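Local coordinates for protein tubulin-binding cofactor A (Leishmania major, PDB 4CQI) that probably acts early in the tubulin folding pathway, capturing and stabilising beta-tubulin in a quasi-native conformation, at residues A[28-39]-A[111-122]. Numbering follows the deposited sequence.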
loop_
_atom_site.group_PDB
_atom_site.type_symbol
_atom_site.label_atom_id
_atom_site.label_comp_id
_atom_site.label_asym_id
_atom_site.label_seq_id
_atom_site.Cartn_x
_atom_site.Cartn_y
_atom_site.Cartn_z
ATOM N N LEU A 28 -17.097 -2.833 -6.537
ATOM C CA LEU A 28 -16.363 -1.559 -6.482
ATOM C C LEU A 28 -15.906 -1.218 -5.063
ATOM O O LEU A 28 -14.759 -0.804 -4.842
ATOM C CB LEU A 28 -17.171 -0.419 -7.081
ATOM C CG LEU A 28 -16.523 0.948 -7.240
ATOM C CD1 LEU A 28 -15.186 0.865 -7.990
ATOM C CD2 LEU A 28 -17.473 1.945 -7.941
ATOM N N ARG A 29 -16.820 -1.379 -4.109
ATOM C CA ARG A 29 -16.525 -1.143 -2.693
ATOM C C ARG A 29 -15.369 -2.008 -2.196
ATOM O O ARG A 29 -14.447 -1.502 -1.539
ATOM C CB ARG A 29 -17.817 -1.387 -1.874
ATOM C CG ARG A 29 -17.848 -0.839 -0.464
ATOM C CD ARG A 29 -19.269 -0.965 0.120
ATOM N NE ARG A 29 -20.174 0.098 -0.356
ATOM C CZ ARG A 29 -21.284 -0.067 -1.086
ATOM N NH1 ARG A 29 -21.696 -1.282 -1.466
ATOM N NH2 ARG A 29 -22.006 0.996 -1.439
ATOM N N ILE A 30 -15.397 -3.310 -2.510
ATOM C CA ILE A 30 -14.344 -4.229 -2.121
ATOM C C ILE A 30 -13.011 -3.796 -2.713
ATOM O O ILE A 30 -11.986 -3.810 -2.019
ATOM C CB ILE A 30 -14.649 -5.673 -2.571
ATOM C CG1 ILE A 30 -15.826 -6.259 -1.773
ATOM C CG2 ILE A 30 -13.414 -6.572 -2.434
ATOM C CD1 ILE A 30 -16.496 -7.422 -2.504
ATOM N N LYS A 31 -13.022 -3.435 -3.984
ATOM C CA LYS A 31 -11.772 -3.008 -4.639
ATOM C C LYS A 31 -11.220 -1.700 -4.032
ATOM O O LYS A 31 -10.013 -1.580 -3.828
ATOM C CB LYS A 31 -11.936 -2.905 -6.146
ATOM C CG LYS A 31 -12.253 -4.222 -6.854
ATOM C CD LYS A 31 -12.274 -4.019 -8.380
ATOM C CE LYS A 31 -12.612 -5.348 -9.086
ATOM N NZ LYS A 31 -11.583 -6.409 -8.897
ATOM N N VAL A 32 -12.107 -0.753 -3.699
ATOM C CA VAL A 32 -11.692 0.508 -3.083
ATOM C C VAL A 32 -11.093 0.217 -1.714
ATOM O O VAL A 32 -10.035 0.771 -1.372
ATOM C CB VAL A 32 -12.860 1.526 -3.008
ATOM C CG1 VAL A 32 -12.516 2.712 -2.091
ATOM C CG2 VAL A 32 -13.200 1.993 -4.423
ATOM N N SER A 33 -11.738 -0.642 -0.934
ATOM C CA SER A 33 -11.226 -1.003 0.402
ATOM C C SER A 33 -9.878 -1.698 0.294
ATOM O O SER A 33 -8.927 -1.414 1.076
ATOM C CB SER A 33 -12.222 -1.877 1.172
ATOM O OG SER A 33 -11.657 -2.355 2.385
ATOM N N ALA A 34 -9.753 -2.603 -0.670
ATOM C CA ALA A 34 -8.476 -3.275 -0.876
ATOM C C ALA A 34 -7.338 -2.284 -1.193
ATOM O O ALA A 34 -6.212 -2.414 -0.649
ATOM C CB ALA A 34 -8.630 -4.325 -1.976
ATOM N N LEU A 35 -7.611 -1.305 -2.067
ATOM C CA LEU A 35 -6.634 -0.319 -2.481
ATOM C C LEU A 35 -6.209 0.540 -1.269
ATOM O O LEU A 35 -5.015 0.796 -1.053
ATOM C CB LEU A 35 -7.158 0.584 -3.609
ATOM C CG LEU A 35 -6.274 1.787 -3.979
ATOM C CD1 LEU A 35 -4.794 1.451 -4.269
ATOM C CD2 LEU A 35 -6.879 2.568 -5.137
ATOM N N LYS A 36 -7.205 0.990 -0.513
ATOM C CA LYS A 36 -6.939 1.759 0.685
ATOM C C LYS A 36 -5.982 0.994 1.614
ATOM O O LYS A 36 -5.031 1.588 2.135
ATOM C CB LYS A 36 -8.274 2.064 1.409
ATOM C CG LYS A 36 -8.117 2.932 2.648
ATOM C CD LYS A 36 -9.482 3.358 3.215
ATOM C CE LYS A 36 -9.536 3.353 4.752
ATOM N NZ LYS A 36 -8.506 4.182 5.451
ATOM N N ARG A 37 -6.223 -0.299 1.815
ATOM C CA ARG A 37 -5.301 -1.147 2.646
ATOM C C ARG A 37 -3.876 -1.215 2.092
ATOM O O ARG A 37 -2.941 -1.085 2.868
ATOM C CB ARG A 37 -5.870 -2.544 2.899
ATOM C CG ARG A 37 -6.809 -2.591 4.093
ATOM C CD ARG A 37 -7.221 -4.003 4.417
ATOM N NE ARG A 37 -7.918 -4.594 3.295
ATOM C CZ ARG A 37 -9.240 -4.575 3.153
ATOM N NH1 ARG A 37 -10.003 -4.009 4.077
ATOM N NH2 ARG A 37 -9.782 -5.133 2.099
ATOM N N THR A 38 -3.690 -1.357 0.777
ATOM C CA THR A 38 -2.341 -1.352 0.208
ATOM C C THR A 38 -1.650 -0.008 0.434
ATOM O O THR A 38 -0.432 0.060 0.596
ATOM C CB THR A 38 -2.295 -1.711 -1.291
ATOM O OG1 THR A 38 -2.880 -0.646 -2.072
ATOM C CG2 THR A 38 -3.044 -3.032 -1.583
ATOM N N ILE A 39 -2.408 1.084 0.440
ATOM C CA ILE A 39 -1.774 2.377 0.655
ATOM C C ILE A 39 -1.289 2.509 2.120
ATOM O O ILE A 39 -0.179 2.971 2.370
ATOM C CB ILE A 39 -2.692 3.525 0.224
ATOM C CG1 ILE A 39 -2.969 3.401 -1.266
ATOM C CG2 ILE A 39 -2.088 4.889 0.521
ATOM C CD1 ILE A 39 -4.111 4.267 -1.744
ATOM N N LEU A 111 -19.508 6.923 -4.003
ATOM C CA LEU A 111 -18.581 5.778 -4.167
ATOM C C LEU A 111 -17.649 5.987 -5.348
ATOM O O LEU A 111 -16.453 5.673 -5.261
ATOM C CB LEU A 111 -19.328 4.454 -4.343
ATOM C CG LEU A 111 -18.507 3.169 -4.491
ATOM C CD1 LEU A 111 -17.520 2.959 -3.360
ATOM C CD2 LEU A 111 -19.445 1.980 -4.583
ATOM N N LEU A 112 -18.163 6.513 -6.463
ATOM C CA LEU A 112 -17.280 6.856 -7.577
ATOM C C LEU A 112 -16.252 7.928 -7.197
ATOM O O LEU A 112 -15.054 7.823 -7.570
ATOM C CB LEU A 112 -18.091 7.301 -8.809
ATOM C CG LEU A 112 -18.946 6.251 -9.496
ATOM C CD1 LEU A 112 -19.751 6.969 -10.592
ATOM C CD2 LEU A 112 -18.053 5.155 -10.097
ATOM N N ASP A 113 -16.677 8.938 -6.435
ATOM C CA ASP A 113 -15.755 10.000 -5.993
ATOM C C ASP A 113 -14.709 9.382 -5.082
ATOM O O ASP A 113 -13.525 9.668 -5.226
ATOM C CB ASP A 113 -16.452 11.134 -5.230
ATOM C CG ASP A 113 -17.294 12.054 -6.127
ATOM O OD1 ASP A 113 -17.194 11.999 -7.368
ATOM O OD2 ASP A 113 -18.087 12.864 -5.573
ATOM N N LEU A 114 -15.135 8.522 -4.172
ATOM C CA LEU A 114 -14.218 7.863 -3.272
ATOM C C LEU A 114 -13.200 6.974 -4.046
ATOM O O LEU A 114 -12.013 6.945 -3.711
ATOM C CB LEU A 114 -14.995 7.010 -2.296
ATOM C CG LEU A 114 -14.162 6.243 -1.287
ATOM C CD1 LEU A 114 -13.326 7.212 -0.459
ATOM C CD2 LEU A 114 -15.067 5.375 -0.425
ATOM N N ALA A 115 -13.679 6.222 -5.030
ATOM C CA ALA A 115 -12.771 5.386 -5.837
ATOM C C ALA A 115 -11.724 6.278 -6.537
ATOM O O ALA A 115 -10.503 6.003 -6.509
ATOM C CB ALA A 115 -13.560 4.563 -6.873
ATOM N N ARG A 116 -12.164 7.383 -7.144
ATOM C CA ARG A 116 -11.218 8.304 -7.765
ATOM C C ARG A 116 -10.251 8.954 -6.751
ATOM O O ARG A 116 -9.043 9.076 -7.023
ATOM C CB ARG A 116 -11.936 9.365 -8.583
ATOM C CG ARG A 116 -12.669 8.780 -9.784
ATOM C CD ARG A 116 -13.132 9.881 -10.739
ATOM N NE ARG A 116 -14.516 10.291 -10.506
ATOM C CZ ARG A 116 -15.589 9.700 -11.034
ATOM N NH1 ARG A 116 -15.474 8.637 -11.843
ATOM N NH2 ARG A 116 -16.794 10.181 -10.746
ATOM N N ALA A 117 -10.760 9.393 -5.599
ATOM C CA ALA A 117 -9.892 9.945 -4.531
ATOM C C ALA A 117 -8.806 8.955 -4.049
ATOM O O ALA A 117 -7.630 9.335 -3.826
ATOM C CB ALA A 117 -10.750 10.433 -3.334
ATOM N N THR A 118 -9.202 7.695 -3.927
ATOM C CA THR A 118 -8.330 6.637 -3.376
ATOM C C THR A 118 -7.266 6.294 -4.410
ATOM O O THR A 118 -6.091 6.142 -4.060
ATOM C CB THR A 118 -9.152 5.391 -2.988
ATOM O OG1 THR A 118 -10.178 5.772 -2.067
ATOM C CG2 THR A 118 -8.292 4.326 -2.305
ATOM N N MET A 119 -7.645 6.217 -5.700
ATOM C CA MET A 119 -6.629 6.102 -6.764
ATOM C C MET A 119 -5.643 7.257 -6.758
ATOM O O MET A 119 -4.426 7.033 -6.839
ATOM C CB MET A 119 -7.293 5.943 -8.149
ATOM C CG MET A 119 -8.027 4.633 -8.299
ATOM S SD MET A 119 -8.639 4.324 -9.987
ATOM C CE MET A 119 -9.930 5.527 -10.072
ATOM N N ALA A 120 -6.141 8.487 -6.645
ATOM C CA ALA A 120 -5.254 9.655 -6.552
ATOM C C ALA A 120 -4.321 9.581 -5.333
ATOM O O ALA A 120 -3.127 9.868 -5.466
ATOM C CB ALA A 120 -6.041 10.953 -6.565
ATOM N N ASP A 121 -4.839 9.154 -4.176
ATOM C CA ASP A 121 -3.999 8.883 -2.984
ATOM C C ASP A 121 -2.915 7.836 -3.250
ATOM O O ASP A 121 -1.769 8.009 -2.808
ATOM C CB ASP A 121 -4.822 8.423 -1.764
ATOM C CG ASP A 121 -5.731 9.507 -1.203
ATOM O OD1 ASP A 121 -5.487 10.709 -1.434
ATOM O OD2 ASP A 121 -6.700 9.148 -0.493
ATOM N N GLY A 122 -3.247 6.767 -3.975
ATOM C CA GLY A 122 -2.227 5.740 -4.354
ATOM C C GLY A 122 -1.129 6.278 -5.272
ATOM O O GLY A 122 0.057 6.060 -5.027
#
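L111 lies against L28 at one end of this helix-helix contact, the two side chains lying alongside each other and pointing opposite ways. L28 CD2 packs on L111 CG at 3.8 Å and also touches the CD2 methyl of L112. The same L111 offers its CD2 to one face of the R29 guanidinium, near the rim of that group, while a salt bridge to E25 holds the charged end of the arginine.

One turn on, V32 splits its two methyls between neighbours on one face of helix 109-125. With CG1 anti to the backbone N (chi1 167°), CG2 drops onto the A115 CB at 3.6 Å, and CG1 meets both L114 CG and T118 OG1. The small A115 lets the backbones come close here: its CA is 5.7 Å from that of V32.

T118 is a knob in the hole formed by V32, L35, K36 and I39, as in knobs-into-holes packing. Its CG2 is the buried tip, 3.6 Å from both CG and CD2 of L35. The hydroxyl, meanwhile, turns back to its own helix and bonds L114 O at 2.7 Å, from the face of that carbonyl opposite to the one T118 N uses, so a polar atom at the interface is satisfied locally. Beyond it, I39 CD1 lies against the backbone of G122, 3.5 Å from its N.

No hydrogen bond links the segments; apolar packing joins helices 23-62 and 109-125, which run in roughly the same direction, 23° apart. Helix 67-100 completes the three-helix bundle, its L95, S91 and L99 touching L28, L35 and M119, respectively.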